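Local coordinates for protein geranyltranstransferase (Thermotoga neapolitana, PDB 4WK5) that probably acts as a magnesium-dependent prenyltransferase of the farnesyl and geranylgeranyl diphosphate synthase family, serving isoprene biosynthesis, at residues Ile59-Asp70 / Leu277-Leu287. Numbering follows the deposited sequence.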
ATOM      1  N   ILE A  59       8.275 -16.731  -9.861  1.00 19.54           N
ATOM      2  CA  ILE A  59       7.220 -17.473 -10.559  1.00 20.48           C
ATOM      3  C   ILE A  59       6.078 -16.566 -11.033  1.00 19.98           C
ATOM      4  O   ILE A  59       5.598 -16.688 -12.159  1.00 19.74           O
ATOM      5  CB  ILE A  59       6.663 -18.588  -9.660  1.00 22.91           C
ATOM      6  CG1 ILE A  59       7.753 -19.630  -9.380  1.00 28.45           C
ATOM      7  CG2 ILE A  59       5.457 -19.243 -10.302  1.00 25.26           C
ATOM      8  CD1 ILE A  59       8.475 -20.118 -10.624  1.00 40.37           C
ATOM      9  N   ARG A  60       5.664 -15.630 -10.188  1.00 19.99           N
ATOM     10  CA  ARG A  60       4.528 -14.781 -10.542  1.00 18.82           C
ATOM     11  C   ARG A  60       4.824 -13.858 -11.729  1.00 19.06           C
ATOM     12  O   ARG A  60       4.036 -13.821 -12.675  1.00 19.37           O
ATOM     13  CB  ARG A  60       4.067 -13.975  -9.323  1.00 19.51           C
ATOM     14  CG  ARG A  60       3.438 -14.846  -8.243  1.00 20.18           C
ATOM     15  CD  ARG A  60       3.377 -14.114  -6.885  1.00 20.99           C
ATOM     16  NE  ARG A  60       2.928 -15.016  -5.819  1.00 20.07           N
ATOM     17  CZ  ARG A  60       3.727 -15.852  -5.160  1.00 20.56           C
ATOM     18  NH1 ARG A  60       5.019 -15.901  -5.442  1.00 23.65           N
ATOM     19  NH2 ARG A  60       3.229 -16.644  -4.210  1.00 22.22           N
ATOM     20  N   PRO A  61       5.949 -13.107 -11.700  1.00 17.61           N
ATOM     21  CA  PRO A  61       6.163 -12.257 -12.881  1.00 18.22           C
ATOM     22  C   PRO A  61       6.434 -13.079 -14.141  1.00 20.56           C
ATOM     23  O   PRO A  61       6.056 -12.664 -15.241  1.00 19.52           O
ATOM     24  CB  PRO A  61       7.393 -11.411 -12.503  1.00 19.03           C
ATOM     25  CG  PRO A  61       8.052 -12.139 -11.365  1.00 17.14           C
ATOM     26  CD  PRO A  61       6.918 -12.808 -10.624  1.00 16.91           C
ATOM     27  N   LEU A  62       7.085 -14.229 -13.989  1.00 18.36           N
ATOM     28  CA  LEU A  62       7.290 -15.103 -15.143  1.00 22.81           C
ATOM     29  C   LEU A  62       5.957 -15.563 -15.724  1.00 23.19           C
ATOM     30  O   LEU A  62       5.812 -15.647 -16.938  1.00 21.61           O
ATOM     31  CB  LEU A  62       8.147 -16.312 -14.770  1.00 20.70           C
ATOM     32  CG  LEU A  62       9.651 -16.063 -14.635  1.00 22.29           C
ATOM     33  CD1 LEU A  62      10.318 -17.250 -13.953  1.00 22.87           C
ATOM     34  CD2 LEU A  62      10.262 -15.825 -16.012  1.00 27.37           C
ATOM     35  N   LEU A  63       4.982 -15.848 -14.864  1.00 20.09           N
ATOM     36  CA  LEU A  63       3.654 -16.236 -15.329  1.00 20.12           C
ATOM     37  C   LEU A  63       2.974 -15.100 -16.098  1.00 20.71           C
ATOM     38  O   LEU A  63       2.374 -15.332 -17.150  1.00 21.75           O
ATOM     39  CB  LEU A  63       2.792 -16.683 -14.145  1.00 18.77           C
ATOM     40  CG  LEU A  63       1.388 -17.214 -14.377  1.00 25.82           C
ATOM     41  CD1 LEU A  63       1.451 -18.508 -15.207  1.00 23.55           C
ATOM     42  CD2 LEU A  63       0.742 -17.461 -13.012  1.00 26.38           C
ATOM     43  N   VAL A  64       3.084 -13.871 -15.598  1.00 21.16           N
ATOM     44  CA  VAL A  64       2.552 -12.724 -16.330  1.00 20.32           C
ATOM     45  C   VAL A  64       3.171 -12.649 -17.738  1.00 22.30           C
ATOM     46  O   VAL A  64       2.458 -12.470 -18.733  1.00 22.40           O
ATOM     47  CB  VAL A  64       2.803 -11.412 -15.580  1.00 18.98           C
ATOM     48  CG1 VAL A  64       2.390 -10.219 -16.441  1.00 19.90           C
ATOM     49  CG2 VAL A  64       2.051 -11.427 -14.239  1.00 19.49           C
ATOM     50  N   LEU A  65       4.489 -12.812 -17.826  1.00 21.48           N
ATOM     51  CA  LEU A  65       5.151 -12.746 -19.124  1.00 22.10           C
ATOM     52  C   LEU A  65       4.770 -13.898 -20.046  1.00 25.94           C
ATOM     53  O   LEU A  65       4.618 -13.694 -21.250  1.00 27.20           O
ATOM     54  CB  LEU A  65       6.675 -12.708 -18.956  1.00 21.84           C
ATOM     55  CG  LEU A  65       7.228 -11.448 -18.289  1.00 24.50           C
ATOM     56  CD1 LEU A  65       8.751 -11.426 -18.390  1.00 32.89           C
ATOM     57  CD2 LEU A  65       6.635 -10.204 -18.922  1.00 26.64           C
ATOM     58  N   THR A  66       4.620 -15.105 -19.507  1.00 24.30           N
ATOM     59  CA  THR A  66       4.320 -16.236 -20.383  1.00 22.60           C
ATOM     60  C   THR A  66       2.874 -16.188 -20.867  1.00 21.88           C
ATOM     61  O   THR A  66       2.606 -16.459 -22.036  1.00 27.07           O
ATOM     62  CB  THR A  66       4.601 -17.598 -19.709  1.00 29.06           C
ATOM     63  OG1 THR A  66       3.610 -17.862 -18.703  1.00 35.32           O
ATOM     64  CG2 THR A  66       6.023 -17.604 -19.105  1.00 23.92           C
ATOM     65  N   VAL A  67       1.945 -15.829 -19.981  1.00 23.21           N
ATOM     66  CA  VAL A  67       0.544 -15.722 -20.378  1.00 23.35           C
ATOM     67  C   VAL A  67       0.398 -14.601 -21.405  1.00 24.58           C
ATOM     68  O   VAL A  67      -0.269 -14.753 -22.438  1.00 25.31           O
ATOM     69  CB  VAL A  67      -0.380 -15.447 -19.175  1.00 22.09           C
ATOM     70  CG1 VAL A  67      -1.789 -15.119 -19.647  1.00 20.65           C
ATOM     71  CG2 VAL A  67      -0.398 -16.653 -18.227  1.00 23.31           C
ATOM     72  N   GLY A  68       1.030 -13.465 -21.123  1.00 27.04           N
ATOM     73  CA  GLY A  68       0.987 -12.345 -22.044  1.00 28.13           C
ATOM     74  C   GLY A  68       1.582 -12.665 -23.401  1.00 29.12           C
ATOM     75  O   GLY A  68       1.049 -12.255 -24.435  1.00 30.17           O
ATOM     76  N   GLU A  69       2.685 -13.402 -23.416  1.00 26.30           N
ATOM     77  CA  GLU A  69       3.291 -13.762 -24.690  1.00 29.00           C
ATOM     78  C   GLU A  69       2.378 -14.726 -25.447  1.00 32.04           C
ATOM     79  O   GLU A  69       2.259 -14.647 -26.673  1.00 30.51           O
ATOM     80  CB  GLU A  69       4.673 -14.381 -24.498  1.00 34.50           C
ATOM     81  CG  GLU A  69       5.434 -14.536 -25.821  1.00 54.34           C
ATOM     82  CD  GLU A  69       6.801 -15.164 -25.651  1.00 71.18           C
ATOM     83  OE1 GLU A  69       7.115 -15.583 -24.520  1.00 77.65           O
ATOM     84  OE2 GLU A  69       7.557 -15.241 -26.645  1.00 71.15           O
ATOM     85  N   ASP A  70       1.719 -15.623 -24.715  1.00 27.64           N
ATOM     86  CA  ASP A  70       0.808 -16.580 -25.340  1.00 30.27           C
ATOM     87  C   ASP A  70      -0.368 -15.900 -26.050  1.00 30.52           C
ATOM     88  O   ASP A  70      -0.855 -16.409 -27.055  1.00 33.81           O
ATOM     89  CB  ASP A  70       0.269 -17.573 -24.306  1.00 27.01           C
ATOM     90  CG  ASP A  70       1.191 -18.758 -24.089  1.00 32.63           C
ATOM     91  OD1 ASP A  70       2.009 -19.075 -24.985  1.00 35.54           O
ATOM     92  OD2 ASP A  70       1.076 -19.401 -23.027  1.00 27.50           O
ATOM     93  N   LEU A 277      -2.448 -22.065 -24.820  1.00 27.56           N
ATOM     94  CA  LEU A 277      -1.546 -21.224 -24.018  1.00 24.61           C
ATOM     95  C   LEU A 277      -0.260 -22.026 -23.797  1.00 29.01           C
ATOM     96  O   LEU A 277       0.050 -22.443 -22.675  1.00 27.65           O
ATOM     97  CB  LEU A 277      -2.209 -20.801 -22.691  1.00 27.40           C
ATOM     98  CG  LEU A 277      -3.203 -19.625 -22.714  1.00 39.38           C
ATOM     99  CD1 LEU A 277      -4.149 -19.657 -23.867  1.00 53.57           C
ATOM    100  CD2 LEU A 277      -3.995 -19.574 -21.417  1.00 46.90           C
ATOM    101  N   HIS A 278       0.470 -22.240 -24.896  1.00 33.06           N
ATOM    102  CA  HIS A 278       1.593 -23.186 -24.975  1.00 37.77           C
ATOM    103  C   HIS A 278       2.732 -22.927 -24.011  1.00 33.99           C
ATOM    104  O   HIS A 278       3.203 -23.839 -23.335  1.00 37.26           O
ATOM    105  CB  HIS A 278       2.195 -23.191 -26.389  1.00 49.14           C
ATOM    106  CG  HIS A 278       1.241 -23.599 -27.462  1.00 68.82           C
ATOM    107  ND1 HIS A 278       1.089 -22.882 -28.628  1.00 77.71           N
ATOM    108  CD2 HIS A 278       0.405 -24.659 -27.560  1.00 78.23           C
ATOM    109  CE1 HIS A 278       0.193 -23.477 -29.394  1.00 80.85           C
ATOM    110  NE2 HIS A 278      -0.239 -24.557 -28.767  1.00 78.62           N
ATOM    111  N   ARG A 279       3.207 -21.689 -23.999  1.00 35.09           N
ATOM    112  CA  ARG A 279       4.328 -21.312 -23.156  1.00 35.73           C
ATOM    113  C   ARG A 279       3.954 -21.454 -21.696  1.00 34.34           C
ATOM    114  O   ARG A 279       4.753 -21.908 -20.886  1.00 32.58           O
ATOM    115  CB  ARG A 279       4.767 -19.884 -23.456  1.00 38.89           C
ATOM    116  CG  ARG A 279       5.129 -19.675 -24.918  1.00 46.17           C
ATOM    117  CD  ARG A 279       5.467 -18.228 -25.186  1.00 55.28           C
ATOM    118  NE  ARG A 279       6.190 -18.071 -26.443  1.00 64.19           N
ATOM    119  CZ  ARG A 279       5.603 -17.947 -27.628  1.00 71.82           C
ATOM    120  NH1 ARG A 279       4.278 -17.965 -27.711  1.00 71.48           N
ATOM    121  NH2 ARG A 279       6.335 -17.809 -28.726  1.00 75.75           N
ATOM    122  N   THR A 280       2.723 -21.076 -21.372  1.00 27.45           N
ATOM    123  CA  THR A 280       2.260 -21.128 -19.997  1.00 25.62           C
ATOM    124  C   THR A 280       2.129 -22.579 -19.536  1.00 25.62           C
ATOM    125  O   THR A 280       2.539 -22.935 -18.428  1.00 27.89           O
ATOM    126  CB  THR A 280       0.929 -20.382 -19.843  1.00 27.54           C
ATOM    127  OG1 THR A 280       1.088 -19.037 -20.318  1.00 26.75           O
ATOM    128  CG2 THR A 280       0.513 -20.345 -18.393  1.00 24.87           C
ATOM    129  N   PHE A 281       1.579 -23.417 -20.406  1.00 26.24           N
ATOM    130  CA  PHE A 281       1.478 -24.845 -20.153  1.00 29.09           C
ATOM    131  C   PHE A 281       2.850 -25.463 -19.888  1.00 32.01           C
ATOM    132  O   PHE A 281       3.044 -26.163 -18.895  1.00 31.91           O
ATOM    133  CB  PHE A 281       0.813 -25.529 -21.348  1.00 28.11           C
ATOM    134  CG  PHE A 281       0.772 -27.021 -21.251  1.00 33.77           C
ATOM    135  CD1 PHE A 281      -0.202 -27.649 -20.494  1.00 35.29           C
ATOM    136  CD2 PHE A 281       1.688 -27.799 -21.939  1.00 43.65           C
ATOM    137  CE1 PHE A 281      -0.252 -29.021 -20.414  1.00 39.00           C
ATOM    138  CE2 PHE A 281       1.641 -29.181 -21.864  1.00 43.60           C
ATOM    139  CZ  PHE A 281       0.672 -29.790 -21.100  1.00 44.03           C
ATOM    140  N   ASP A 282       3.798 -25.195 -20.781  1.00 35.05           N
ATOM    141  CA  ASP A 282       5.144 -25.736 -20.638  1.00 35.84           C
ATOM    142  C   ASP A 282       5.798 -25.246 -19.343  1.00 30.52           C
ATOM    143  O   ASP A 282       6.405 -26.036 -18.616  1.00 36.90           O
ATOM    144  CB  ASP A 282       6.010 -25.358 -21.839  1.00 36.51           C
ATOM    145  CG  ASP A 282       5.587 -26.062 -23.116  1.00 45.84           C
ATOM    146  OD1 ASP A 282       4.929 -27.126 -23.038  1.00 47.98           O
ATOM    147  OD2 ASP A 282       5.926 -25.553 -24.200  1.00 45.18           O
ATOM    148  N   PHE A 283       5.659 -23.949 -19.061  1.00 28.85           N
ATOM    149  CA  PHE A 283       6.205 -23.341 -17.842  1.00 28.26           C
ATOM    150  C   PHE A 283       5.656 -24.039 -16.597  1.00 32.32           C
ATOM    151  O   PHE A 283       6.417 -24.486 -15.728  1.00 30.46           O
ATOM    152  CB  PHE A 283       5.883 -21.837 -17.824  1.00 24.85           C
ATOM    153  CG  PHE A 283       6.297 -21.122 -16.558  1.00 29.45           C
ATOM    154  CD1 PHE A 283       7.593 -21.218 -16.073  1.00 32.19           C
ATOM    155  CD2 PHE A 283       5.390 -20.342 -15.873  1.00 28.62           C
ATOM    156  CE1 PHE A 283       7.966 -20.548 -14.917  1.00 33.31           C
ATOM    157  CE2 PHE A 283       5.759 -19.669 -14.719  1.00 29.36           C
ATOM    158  CZ  PHE A 283       7.048 -19.782 -14.241  1.00 29.27           C
ATOM    159  N   LEU A 284       4.340 -24.175 -16.524  1.00 32.14           N
ATOM    160  CA  LEU A 284       3.738 -24.744 -15.324  1.00 30.57           C
ATOM    161  C   LEU A 284       3.903 -26.260 -15.255  1.00 37.99           C
ATOM    162  O   LEU A 284       3.916 -26.838 -14.165  1.00 39.41           O
ATOM    163  CB  LEU A 284       2.263 -24.358 -15.233  1.00 32.16           C
ATOM    164  CG  LEU A 284       2.042 -22.851 -15.063  1.00 36.09           C
ATOM    165  CD1 LEU A 284       0.587 -22.548 -14.821  1.00 37.44           C
ATOM    166  CD2 LEU A 284       2.909 -22.284 -13.937  1.00 33.39           C
ATOM    167  N   ARG A 285       4.039 -26.902 -16.413  1.00 34.90           N
ATOM    168  CA  ARG A 285       4.303 -28.332 -16.444  1.00 36.24           C
ATOM    169  C   ARG A 285       5.683 -28.632 -15.866  1.00 42.16           C
ATOM    170  O   ARG A 285       5.835 -29.538 -15.048  1.00 44.92           O
ATOM    171  CB  ARG A 285       4.200 -28.878 -17.868  1.00 45.39           C
ATOM    172  CG  ARG A 285       4.195 -30.395 -17.955  1.00 51.71           C
ATOM    173  CD  ARG A 285       4.304 -30.843 -19.398  1.00 57.74           C
ATOM    174  NE  ARG A 285       5.352 -30.101 -20.092  1.00 66.95           N
ATOM    175  CZ  ARG A 285       5.638 -30.231 -21.383  1.00 75.00           C
ATOM    176  NH1 ARG A 285       4.955 -31.084 -22.134  1.00 77.80           N
ATOM    177  NH2 ARG A 285       6.611 -29.508 -21.921  1.00 75.68           N
ATOM    178  N   ASN A 286       6.685 -27.865 -16.286  1.00 41.36           N
ATOM    179  CA  ASN A 286       8.040 -28.058 -15.777  1.00 51.92           C
ATOM    180  C   ASN A 286       8.172 -27.602 -14.331  1.00 53.55           C
ATOM    181  O   ASN A 286       9.061 -28.046 -13.607  1.00 55.34           O
ATOM    182  CB  ASN A 286       9.057 -27.325 -16.654  1.00 60.94           C
ATOM    183  CG  ASN A 286       9.135 -27.899 -18.058  1.00 78.12           C
ATOM    184  OD1 ASN A 286       9.100 -27.166 -19.046  1.00 85.42           O
ATOM    185  ND2 ASN A 286       9.239 -29.222 -18.150  1.00 82.71           N
ATOM    186  N   LEU A 287       7.269 -26.722 -13.914  1.00 46.17           N
ATOM    187  CA  LEU A 287       7.263 -26.218 -12.548  1.00 48.73           C
ATOM    188  C   LEU A 287       6.797 -27.288 -11.557  1.00 54.60           C
ATOM    189  O   LEU A 287       7.275 -27.331 -10.424  1.00 58.82           O
ATOM    190  CB  LEU A 287       6.376 -24.969 -12.455  1.00 47.81           C
ATOM    191  CG  LEU A 287       6.390 -24.058 -11.223  1.00 52.59           C
ATOM    192  CD1 LEU A 287       5.805 -22.717 -11.609  1.00 52.69           C
ATOM    193  CD2 LEU A 287       5.601 -24.635 -10.055  1.00 56.29           C
TER
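The guanidinium of Arg-279 carries the side chain of Glu-69 over one face, carboxylate and guanidinium stacked with their planes 25° apart, while Asp-70 OD1 lies near its plane at the edge, in a long salt bridge to NH1. Glu-69 OE2 is 3.1 Å from Arg-279 NE but well out of the guanidinium plane, so this salt bridge works by charge alone; Glu-69 OE1 turns to Lys-24. The ring of Phe-283 fits as a knob among Ile-59, Leu-62, Leu-63 and Thr-66, with CZ 3.7 Å from Leu-62 CB. Its CG stands anti to the backbone N (chi1 175°), which carries the ring across to helix 59-70.

Asp-70 suits the last turn of its helix because its carboxylate meets the start of helix 278-289, where backbone N-H groups lack acceptors from a preceding turn. OD1 takes Arg-279 N at 3.0 Å through its syn lone pair, and OD2 accepts Thr-280 N (2.9 Å) on the syn side and Thr-280 OG1 (2.7 Å) on the anti side, both tilted out of the carboxylate plane. Replaced by an alanine, Asp-70 would probably leave both amides and the Thr-280 hydroxyl without this acceptor, and Arg-279 with less opposing charge.

Thr-280 turns its hydroxyl to Asp-70 while CG2 packs 3.8 Å from Leu-63 CD1. At the far end Ile-59 and Leu-287 meet tip to tip. The two segments run roughly antiparallel (149°), their axes 8.0 Å apart at closest approach. The contact joins an early and a late helix of the mainly helical prenyl synthase fold. Helix 175-201 packs on Leu-63, helix 23-36 on Leu-62, and helix 248-274 on Thr-280 and Leu-287.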